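Local structure of glycerol dehydrogenase (Bacillus coagulans, 6CSJ) at residues Arg20-Thr25 with Glu50-Lys55; Gly29-Ile34 with Gly58-Leu63; Asp16-Leu21 with Ile151-Val156. The protein catalyses the oxidation of glycerol, probably with NAD+ as cofactor, and in this altered form also has an acquired D-lactate dehydrogenase activity. The protein carries 2 engineered substitutions. All coordinates share one frame; numbering follows the deposited sequence.

In the fold
All three contacts belong to the N-terminal alpha/beta domain, whose core is a parallel sheet; contacts 1 and 3 share the start of helix 21-28, and contact 2 lies beside contact 1 in the sheet. Contact 1 seats that helix against the end of helix 38-51, contact 2 pairs the strands that precede and follow helix 38-51 in the chain, and contact 3 ties the turn leading into helix 21-28 to strand 149-153. The centre of contact 1 lies about 10 Å from that of contact 2 and about 12 Å from that of contact 3. Tyr52 stacks on Tyr59, joining the first two. Contacts 2 and 3, with centres about 17 Å apart, meet at Ile34 CD1 and Leu21 CD2, 3.9 Å from each other.

Contact 1 of 3, residues Arg20-Thr25 with Glu50-Lys55; sequences RLSAYT and ESYAGK
Two helices that cover one face of a parallel sheet meet here, the first turn of helix 21-28 bringing Ser22 against Ser51 and Tyr52 at the end of helix 38-51. The serines are joined twice. Ser22 N donates a hydrogen bond to Ser51 OG at 2.9 Å, almost straight (165° at the hydrogen), and Ser22 OG donates another to Ser51 O at 2.6 Å, approaching from above the carbonyl plane. Ser51 OG can take the first bond because it lies opposite its own backbone N (chi1 170°), turned to the other helix; it also has a weak bond to Ser19 O. One residue on, the chain leaves helical geometry at Tyr52 and enters a type II turn. Ser22 CB sits over one face of the Tyr52 ring in a CH-pi contact, 3.5 Å from the ring centroid. Beyond it, Thr25 OG1 approaches the ring edge near its plane and forms a hydrogen bond of 2.7 Å with Tyr52 OH. Leu21 CG lies 3.9 Å from Tyr52 OH, oblique to the ring. Tyr52 thus lies between helix 21-28 and the sheet, where it touches Ala32 and Ile34 of strand 32-36 and stacks on Tyr59. Crossover helices that follow one another on the same face of a parallel sheet, here touching first turn to last, are typical of the Rossmann-like alpha/beta fold.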
loop_
_atom_site.group_PDB
_atom_site.type_symbol
_atom_site.label_atom_id
_atom_site.label_comp_id
_atom_site.label_asym_id
_atom_site.label_seq_id
_atom_site.Cartn_x
_atom_site.Cartn_y
_atom_site.Cartn_z
ATOM N N ARG A 20 -23.712 3.769 -1.239
ATOM C CA ARG A 20 -23.870 4.904 -2.157
ATOM C C ARG A 20 -23.011 4.754 -3.421
ATOM O O ARG A 20 -22.756 5.753 -4.117
ATOM C CB ARG A 20 -23.507 6.220 -1.443
ATOM C CG ARG A 20 -24.487 6.639 -0.361
ATOM C CD ARG A 20 -23.951 7.780 0.503
ATOM N NE ARG A 20 -24.233 7.543 1.931
ATOM C CZ ARG A 20 -23.434 6.929 2.816
ATOM N NH1 ARG A 20 -22.252 6.447 2.481
ATOM N NH2 ARG A 20 -23.851 6.783 4.067
ATOM N N LEU A 21 -22.592 3.526 -3.751
ATOM C CA LEU A 21 -21.709 3.312 -4.899
ATOM C C LEU A 21 -22.316 3.854 -6.190
ATOM O O LEU A 21 -21.605 4.477 -6.988
ATOM C CB LEU A 21 -21.355 1.832 -5.069
ATOM C CG LEU A 21 -20.441 1.469 -6.254
ATOM C CD1 LEU A 21 -19.145 2.281 -6.235
ATOM C CD2 LEU A 21 -20.130 -0.017 -6.251
ATOM N N SER A 22 -23.621 3.629 -6.373
ATOM C CA SER A 22 -24.355 4.119 -7.546
ATOM C C SER A 22 -24.327 5.635 -7.680
ATOM O O SER A 22 -24.242 6.145 -8.785
ATOM C CB SER A 22 -25.810 3.620 -7.541
ATOM O OG SER A 22 -26.570 4.220 -6.519
ATOM N N ALA A 23 -24.380 6.357 -6.566
ATOM C CA ALA A 23 -24.251 7.822 -6.609
ATOM C C ALA A 23 -22.878 8.251 -7.160
ATOM O O ALA A 23 -22.795 9.227 -7.920
ATOM C CB ALA A 23 -24.493 8.427 -5.237
ATOM N N TYR A 24 -21.824 7.512 -6.798
ATOM C CA TYR A 24 -20.463 7.811 -7.275
ATOM C C TYR A 24 -20.230 7.382 -8.738
ATOM O O TYR A 24 -19.715 8.185 -9.528
ATOM C CB TYR A 24 -19.399 7.224 -6.328
ATOM C CG TYR A 24 -19.502 7.784 -4.915
ATOM C CD1 TYR A 24 -19.335 9.148 -4.674
ATOM C CD2 TYR A 24 -19.800 6.953 -3.824
ATOM C CE1 TYR A 24 -19.449 9.674 -3.392
ATOM C CE2 TYR A 24 -19.920 7.470 -2.538
ATOM C CZ TYR A 24 -19.759 8.837 -2.330
ATOM O OH TYR A 24 -19.867 9.356 -1.056
ATOM N N THR A 25 -20.636 6.164 -9.116
ATOM C CA THR A 25 -20.489 5.728 -10.520
ATOM C C THR A 25 -21.294 6.603 -11.484
ATOM O O THR A 25 -20.809 6.907 -12.575
ATOM C CB THR A 25 -20.846 4.240 -10.779
ATOM O OG1 THR A 25 -22.243 4.005 -10.559
ATOM C CG2 THR A 25 -20.010 3.312 -9.912
ATOM N N GLU A 50 -28.315 -3.323 -3.842
ATOM C CA GLU A 50 -29.279 -2.407 -3.206
ATOM C C GLU A 50 -28.999 -0.927 -3.482
ATOM O O GLU A 50 -29.900 -0.133 -3.480
ATOM C CB GLU A 50 -29.393 -2.674 -1.691
ATOM C CG GLU A 50 -30.173 -3.964 -1.405
ATOM C CD GLU A 50 -30.353 -4.282 0.063
ATOM O OE1 GLU A 50 -29.412 -4.063 0.850
ATOM O OE2 GLU A 50 -31.477 -4.702 0.428
ATOM N N SER A 51 -27.728 -0.569 -3.676
ATOM C CA SER A 51 -27.339 0.802 -4.060
ATOM C C SER A 51 -27.908 1.241 -5.393
ATOM O O SER A 51 -28.194 2.422 -5.584
ATOM C CB SER A 51 -25.817 0.965 -4.085
ATOM O OG SER A 51 -25.436 2.203 -4.660
ATOM N N TYR A 52 -28.071 0.293 -6.323
ATOM C CA TYR A 52 -28.605 0.576 -7.667
ATOM C C TYR A 52 -30.141 0.393 -7.805
ATOM O O TYR A 52 -30.644 0.392 -8.917
ATOM C CB TYR A 52 -27.838 -0.261 -8.709
ATOM C CG TYR A 52 -26.413 0.201 -8.928
ATOM C CD1 TYR A 52 -26.125 1.226 -9.831
ATOM C CD2 TYR A 52 -25.353 -0.375 -8.234
ATOM C CE1 TYR A 52 -24.824 1.666 -10.034
ATOM C CE2 TYR A 52 -24.041 0.051 -8.426
ATOM C CZ TYR A 52 -23.785 1.076 -9.325
ATOM O OH TYR A 52 -22.494 1.509 -9.521
ATOM N N ALA A 53 -30.897 0.319 -6.715
ATOM C CA ALA A 53 -32.366 0.358 -6.739
ATOM C C ALA A 53 -32.912 1.540 -7.564
ATOM O O ALA A 53 -32.547 2.694 -7.342
ATOM C CB ALA A 53 -32.967 0.416 -5.346
ATOM N N GLY A 54 -33.751 1.235 -8.547
ATOM C CA GLY A 54 -34.292 2.264 -9.438
ATOM C C GLY A 54 -33.364 2.722 -10.531
ATOM O O GLY A 54 -33.735 3.541 -11.366
ATOM N N LYS A 55 -32.167 2.130 -10.641
ATOM C CA LYS A 55 -31.100 2.500 -11.580
ATOM C C LYS A 55 -30.577 1.185 -12.130
ATOM O O LYS A 55 -29.393 1.110 -12.436
ATOM C CB LYS A 55 -29.894 3.073 -10.765
ATOM C CG LYS A 55 -30.183 4.265 -9.834
ATOM C CD LYS A 55 -30.321 5.539 -10.701
ATOM C CE LYS A 55 -30.834 6.725 -9.945
ATOM N NZ LYS A 55 -30.041 6.976 -8.716
#

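Contact 2 of 3, residues Gly29-Ile34 with Gly58-Leu63; sequences GKKAFI and GYQMAL
Ile34 faces Met61 and Tyr59 across two neighbouring parallel strands, and each carbon of its side chain has a partner there. CB lies 3.8 Å from Gln60 O, and CG1 skirts the same oxygen at longer range. The branches then part: CG2 rests 3.7 Å from Met61 SD, while CG1, beside the backbone N (chi1 -60°), carries CD1 the other way to within 4.0 Å of Tyr59 CD2, oblique to the ring. Val48 of helix 38-51 closes over both Ile34 and Met61. That helix is the crossover of a beta-alpha-beta unit, strand 32-36, helix 38-51, strand 59-63, and the backbone pairing is the parallel kind expected of it. Ile34 bonds to the two neighbours of Met61, its N giving to Gln60 O at 3.0 Å and its O accepting from Ala62 N at 2.9 Å; Ala32 treats Gly58 and Gln60 likewise. On the other face of the sheet, Phe33 CZ presses on Ala62 CB at 3.4 Å, packed against helix 70-82. Lys31, bent at chi2 and again at chi4, lays its aliphatic chain along the backbone of strand 59-63, with CE 3.9 Å from Tyr59 C. NZ donates a hydrogen bond to Glu83 O and a weak one, 3.4 Å, to Gln60 OE1. An alanine here is likely to leave Glu83 O and Gln60 OE1 without this donor and to uncover the backbone at Tyr59. Lys31 N and Lys30 N both bond to the carboxylate of Asp86, where the chain enters strand 87-92.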
loop_
_atom_site.group_PDB
_atom_site.type_symbol
_atom_site.label_atom_id
_atom_site.label_comp_id
_atom_site.label_asym_id
_atom_site.label_seq_id
_atom_site.Cartn_x
_atom_site.Cartn_y
_atom_site.Cartn_z
ATOM N N GLY A 29 -20.170 7.982 -15.174
ATOM C CA GLY A 29 -20.828 7.411 -16.352
ATOM C C GLY A 29 -22.189 6.769 -16.106
ATOM O O GLY A 29 -22.662 6.662 -14.971
ATOM N N LYS A 30 -22.817 6.341 -17.208
ATOM C CA LYS A 30 -24.151 5.739 -17.179
ATOM C C LYS A 30 -24.176 4.244 -16.838
ATOM O O LYS A 30 -25.202 3.755 -16.396
ATOM C CB LYS A 30 -24.841 5.992 -18.521
ATOM C CG LYS A 30 -25.384 7.419 -18.636
ATOM C CD LYS A 30 -24.390 8.552 -18.893
ATOM C CE LYS A 30 -24.927 9.870 -18.318
ATOM N NZ LYS A 30 -24.513 11.098 -19.059
ATOM N N LYS A 31 -23.063 3.548 -17.049
ATOM C CA LYS A 31 -23.021 2.089 -16.924
ATOM C C LYS A 31 -21.707 1.614 -16.285
ATOM O O LYS A 31 -20.643 1.709 -16.892
ATOM C CB LYS A 31 -23.205 1.471 -18.318
ATOM C CG LYS A 31 -23.199 -0.052 -18.382
ATOM C CD LYS A 31 -24.469 -0.647 -17.810
ATOM C CE LYS A 31 -24.363 -2.166 -17.688
ATOM N NZ LYS A 31 -24.377 -2.879 -18.991
ATOM N N ALA A 32 -21.805 1.088 -15.067
ATOM C CA ALA A 32 -20.648 0.633 -14.303
ATOM C C ALA A 32 -20.361 -0.849 -14.521
ATOM O O ALA A 32 -21.277 -1.665 -14.625
ATOM C CB ALA A 32 -20.855 0.901 -12.824
ATOM N N PHE A 33 -19.072 -1.179 -14.595
ATOM C CA PHE A 33 -18.595 -2.552 -14.666
ATOM C C PHE A 33 -17.850 -2.821 -13.348
ATOM O O PHE A 33 -16.775 -2.276 -13.120
ATOM C CB PHE A 33 -17.681 -2.706 -15.892
ATOM C CG PHE A 33 -17.180 -4.104 -16.118
ATOM C CD1 PHE A 33 -18.007 -5.068 -16.672
ATOM C CD2 PHE A 33 -15.864 -4.450 -15.810
ATOM C CE1 PHE A 33 -17.544 -6.360 -16.899
ATOM C CE2 PHE A 33 -15.396 -5.738 -16.035
ATOM C CZ PHE A 33 -16.235 -6.696 -16.574
ATOM N N ILE A 34 -18.432 -3.660 -12.495
ATOM C CA ILE A 34 -17.999 -3.802 -11.111
ATOM C C ILE A 34 -17.301 -5.149 -10.903
ATOM O O ILE A 34 -17.952 -6.193 -10.876
ATOM C CB ILE A 34 -19.202 -3.602 -10.146
ATOM C CG1 ILE A 34 -19.800 -2.199 -10.344
ATOM C CG2 ILE A 34 -18.778 -3.818 -8.699
ATOM C CD1 ILE A 34 -21.037 -1.897 -9.540
ATOM N N GLY A 58 -27.921 0.396 -14.739
ATOM C CA GLY A 58 -26.727 1.216 -14.642
ATOM C C GLY A 58 -25.489 0.558 -14.074
ATOM O O GLY A 58 -24.533 1.263 -13.758
ATOM N N TYR A 59 -25.516 -0.770 -13.925
ATOM C CA TYR A 59 -24.361 -1.542 -13.513
ATOM C C TYR A 59 -24.462 -3.018 -13.925
ATOM O O TYR A 59 -25.553 -3.514 -14.189
ATOM C CB TYR A 59 -24.194 -1.475 -11.993
ATOM C CG TYR A 59 -25.026 -2.499 -11.245
ATOM C CD1 TYR A 59 -26.410 -2.343 -11.123
ATOM C CD2 TYR A 59 -24.434 -3.624 -10.674
ATOM C CE1 TYR A 59 -27.175 -3.279 -10.438
ATOM C CE2 TYR A 59 -25.197 -4.575 -10.006
ATOM C CZ TYR A 59 -26.563 -4.396 -9.894
ATOM O OH TYR A 59 -27.325 -5.331 -9.252
ATOM N N GLN A 60 -23.319 -3.701 -13.956
ATOM C CA GLN A 60 -23.264 -5.157 -13.968
ATOM C C GLN A 60 -22.057 -5.617 -13.165
ATOM O O GLN A 60 -20.994 -5.002 -13.231
ATOM C CB GLN A 60 -23.140 -5.701 -15.386
ATOM C CG GLN A 60 -24.459 -5.841 -16.139
ATOM C CD GLN A 60 -24.330 -6.711 -17.376
ATOM O OE1 GLN A 60 -24.358 -6.213 -18.509
ATOM N NE2 GLN A 60 -24.163 -8.018 -17.167
ATOM N N MET A 61 -22.236 -6.707 -12.420
ATOM C CA MET A 61 -21.164 -7.351 -11.679
ATOM C C MET A 61 -20.406 -8.262 -12.605
ATOM O O MET A 61 -20.979 -8.793 -13.546
ATOM C CB MET A 61 -21.723 -8.192 -10.527
ATOM C CG MET A 61 -22.543 -7.425 -9.503
ATOM S SD MET A 61 -21.549 -6.271 -8.534
ATOM C CE MET A 61 -20.519 -7.361 -7.544
ATOM N N ALA A 62 -19.119 -8.435 -12.331
ATOM C CA ALA A 62 -18.276 -9.367 -13.063
ATOM C C ALA A 62 -17.398 -10.087 -12.065
ATOM O O ALA A 62 -16.792 -9.450 -11.206
ATOM C CB ALA A 62 -17.429 -8.622 -14.076
ATOM N N LEU A 63 -17.342 -11.412 -12.175
ATOM C CA LEU A 63 -16.550 -12.243 -11.278
ATOM C C LEU A 63 -15.073 -12.202 -11.688
ATOM O O LEU A 63 -14.723 -12.536 -12.815
ATOM C CB LEU A 63 -17.069 -13.684 -11.268
ATOM C CG LEU A 63 -16.373 -14.679 -10.332
ATOM C CD1 LEU A 63 -16.594 -14.287 -8.889
ATOM C CD2 LEU A 63 -16.844 -16.107 -10.578
#

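Contact 3 of 3, residues Asp16-Leu21 with Ile151-Val156; sequences DELSRL and IMDTKV
With chi1 at -168°, Asp153 swings its carboxylate opposite its own backbone N, out from the end of strand 149-153 and toward the 3-10 turn of Glu17, Leu18 and Ser19. Leu18 CB lies 3.4 Å from Asp153 OD2, and chi1 -71° turns CG to the same oxygen. Each oxygen has its own work. Leu18 N gives to OD2 at 2.8 Å in a nearly straight bond (167°), arriving on the anti side and tilted out of the carboxylate plane. OD1 lies between two donors that reach it from opposite faces of that plane: Asp16 N at 2.9 Å and Val156 N at 3.2 Å. A weaker bond from Lys155 N completes the cap, so that Asp153 serves as N-cap of helix 154-158 while anchoring the turn that follows strand 10-14. Apolar groups flank the site. Ile151 CG2 packs against Glu17 CB at 3.8 Å, the two side chains crossing at about a right angle, and Leu18 CD1 meets Val156 CG2. Glu17 then bends away, its OE1 bonding to Tyr24 OH and forming a salt bridge with Arg20 NH1. Within the turn Asp16 O accepts hydrogen bonds from Ser19 N and, at 2.7 Å, from Ser19 OG. Asp16 OD1 stands 4.3 Å from Asp153 OD2, a like-charge approach. Three backbone N-H groups, with a weak fourth, donate to the carboxylate of Asp153, a buried residue at a helix start, and both features would be expected to stabilise its negative charge despite that neighbour.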
loop_
_atom_site.group_PDB
_atom_site.type_symbol
_atom_site.label_atom_id
_atom_site.label_comp_id
_atom_site.label_asym_id
_atom_site.label_seq_id
_atom_site.Cartn_x
_atom_site.Cartn_y
_atom_site.Cartn_z
ATOM N N ASP A 16 -20.188 2.561 5.501
ATOM C CA ASP A 16 -21.266 2.162 4.583
ATOM C C ASP A 16 -21.283 2.942 3.242
ATOM O O ASP A 16 -22.331 3.095 2.609
ATOM C CB ASP A 16 -22.619 2.254 5.323
ATOM C CG ASP A 16 -23.649 1.226 4.848
ATOM O OD1 ASP A 16 -23.333 0.282 4.078
ATOM O OD2 ASP A 16 -24.811 1.378 5.268
ATOM N N GLU A 17 -20.112 3.407 2.815
ATOM C CA GLU A 17 -19.922 4.102 1.524
ATOM C C GLU A 17 -20.317 3.282 0.279
ATOM O O GLU A 17 -20.778 3.857 -0.717
ATOM C CB GLU A 17 -18.457 4.555 1.385
ATOM C CG GLU A 17 -18.142 6.040 1.262
ATOM C CD GLU A 17 -19.191 6.991 1.765
ATOM O OE1 GLU A 17 -20.013 7.438 0.931
ATOM O OE2 GLU A 17 -19.181 7.331 2.964
ATOM N N LEU A 18 -20.145 1.961 0.318
ATOM C CA LEU A 18 -20.556 1.094 -0.802
ATOM C C LEU A 18 -22.070 1.137 -1.063
ATOM O O LEU A 18 -22.500 0.895 -2.192
ATOM C CB LEU A 18 -20.103 -0.360 -0.592
ATOM C CG LEU A 18 -18.596 -0.637 -0.710
ATOM C CD1 LEU A 18 -18.286 -2.100 -0.451
ATOM C CD2 LEU A 18 -18.035 -0.215 -2.058
ATOM N N SER A 19 -22.864 1.457 -0.037
ATOM C CA SER A 19 -24.311 1.628 -0.192
ATOM C C SER A 19 -24.660 2.851 -1.043
ATOM O O SER A 19 -25.789 2.962 -1.488
ATOM C CB SER A 19 -25.009 1.746 1.173
ATOM O OG SER A 19 -24.871 3.062 1.698
ATOM N N ARG A 20 -23.712 3.769 -1.239
ATOM C CA ARG A 20 -23.870 4.904 -2.157
ATOM C C ARG A 20 -23.011 4.754 -3.421
ATOM O O ARG A 20 -22.756 5.753 -4.117
ATOM C CB ARG A 20 -23.507 6.220 -1.443
ATOM C CG ARG A 20 -24.487 6.639 -0.361
ATOM C CD ARG A 20 -23.951 7.780 0.503
ATOM N NE ARG A 20 -24.233 7.543 1.931
ATOM C CZ ARG A 20 -23.434 6.929 2.816
ATOM N NH1 ARG A 20 -22.252 6.447 2.481
ATOM N NH2 ARG A 20 -23.851 6.783 4.067
ATOM N N LEU A 21 -22.592 3.526 -3.751
ATOM C CA LEU A 21 -21.709 3.312 -4.899
ATOM C C LEU A 21 -22.316 3.854 -6.190
ATOM O O LEU A 21 -21.605 4.477 -6.988
ATOM C CB LEU A 21 -21.355 1.832 -5.069
ATOM C CG LEU A 21 -20.441 1.469 -6.254
ATOM C CD1 LEU A 21 -19.145 2.281 -6.235
ATOM C CD2 LEU A 21 -20.130 -0.017 -6.251
ATOM N N ILE A 151 -12.526 4.926 -2.847
ATOM C CA ILE A 151 -13.630 4.896 -1.886
ATOM C C ILE A 151 -13.331 3.922 -0.746
ATOM O O ILE A 151 -13.129 2.739 -0.997
ATOM C CB ILE A 151 -14.967 4.514 -2.567
ATOM C CG1 ILE A 151 -15.368 5.620 -3.559
ATOM C CG2 ILE A 151 -16.077 4.307 -1.521
ATOM C CD1 ILE A 151 -16.616 5.331 -4.355
ATOM N N MET A 152 -13.329 4.426 0.494
ATOM C CA MET A 152 -13.025 3.623 1.681
ATOM C C MET A 152 -14.289 3.447 2.540
ATOM O O MET A 152 -14.719 4.373 3.241
ATOM C CB MET A 152 -11.911 4.282 2.518
ATOM C CG MET A 152 -10.642 4.645 1.765
ATOM S SD MET A 152 -9.871 3.293 0.850
ATOM C CE MET A 152 -9.096 2.341 2.157
ATOM N N ASP A 153 -14.886 2.258 2.462
ATOM C CA ASP A 153 -16.026 1.897 3.302
ATOM C C ASP A 153 -15.459 1.369 4.605
ATOM O O ASP A 153 -15.039 0.211 4.690
ATOM C CB ASP A 153 -16.903 0.843 2.614
ATOM C CG ASP A 153 -18.256 0.644 3.304
ATOM O OD1 ASP A 153 -18.322 0.612 4.554
ATOM O OD2 ASP A 153 -19.259 0.522 2.573
ATOM N N THR A 154 -15.431 2.229 5.617
ATOM C CA THR A 154 -14.751 1.913 6.870
ATOM C C THR A 154 -15.443 0.797 7.647
ATOM O O THR A 154 -14.788 0.076 8.398
ATOM C CB THR A 154 -14.605 3.162 7.748
ATOM O OG1 THR A 154 -15.885 3.742 7.985
ATOM C CG2 THR A 154 -13.737 4.174 7.043
ATOM N N LYS A 155 -16.753 0.642 7.447
ATOM C CA LYS A 155 -17.510 -0.444 8.061
ATOM C C LYS A 155 -17.091 -1.787 7.481
ATOM O O LYS A 155 -16.838 -2.727 8.220
ATOM C CB LYS A 155 -19.016 -0.233 7.857
ATOM C CG LYS A 155 -19.900 -1.171 8.663
ATOM C CD LYS A 155 -21.316 -1.242 8.087
ATOM C CE LYS A 155 -22.255 -1.949 9.043
ATOM N NZ LYS A 155 -23.672 -1.577 8.781
ATOM N N VAL A 156 -17.007 -1.873 6.157
ATOM C CA VAL A 156 -16.522 -3.090 5.503
ATOM C C VAL A 156 -15.069 -3.367 5.898
ATOM O O VAL A 156 -14.742 -4.502 6.242
ATOM C CB VAL A 156 -16.676 -3.023 3.968
ATOM C CG1 VAL A 156 -15.972 -4.199 3.289
ATOM C CG2 VAL A 156 -18.152 -2.984 3.591
#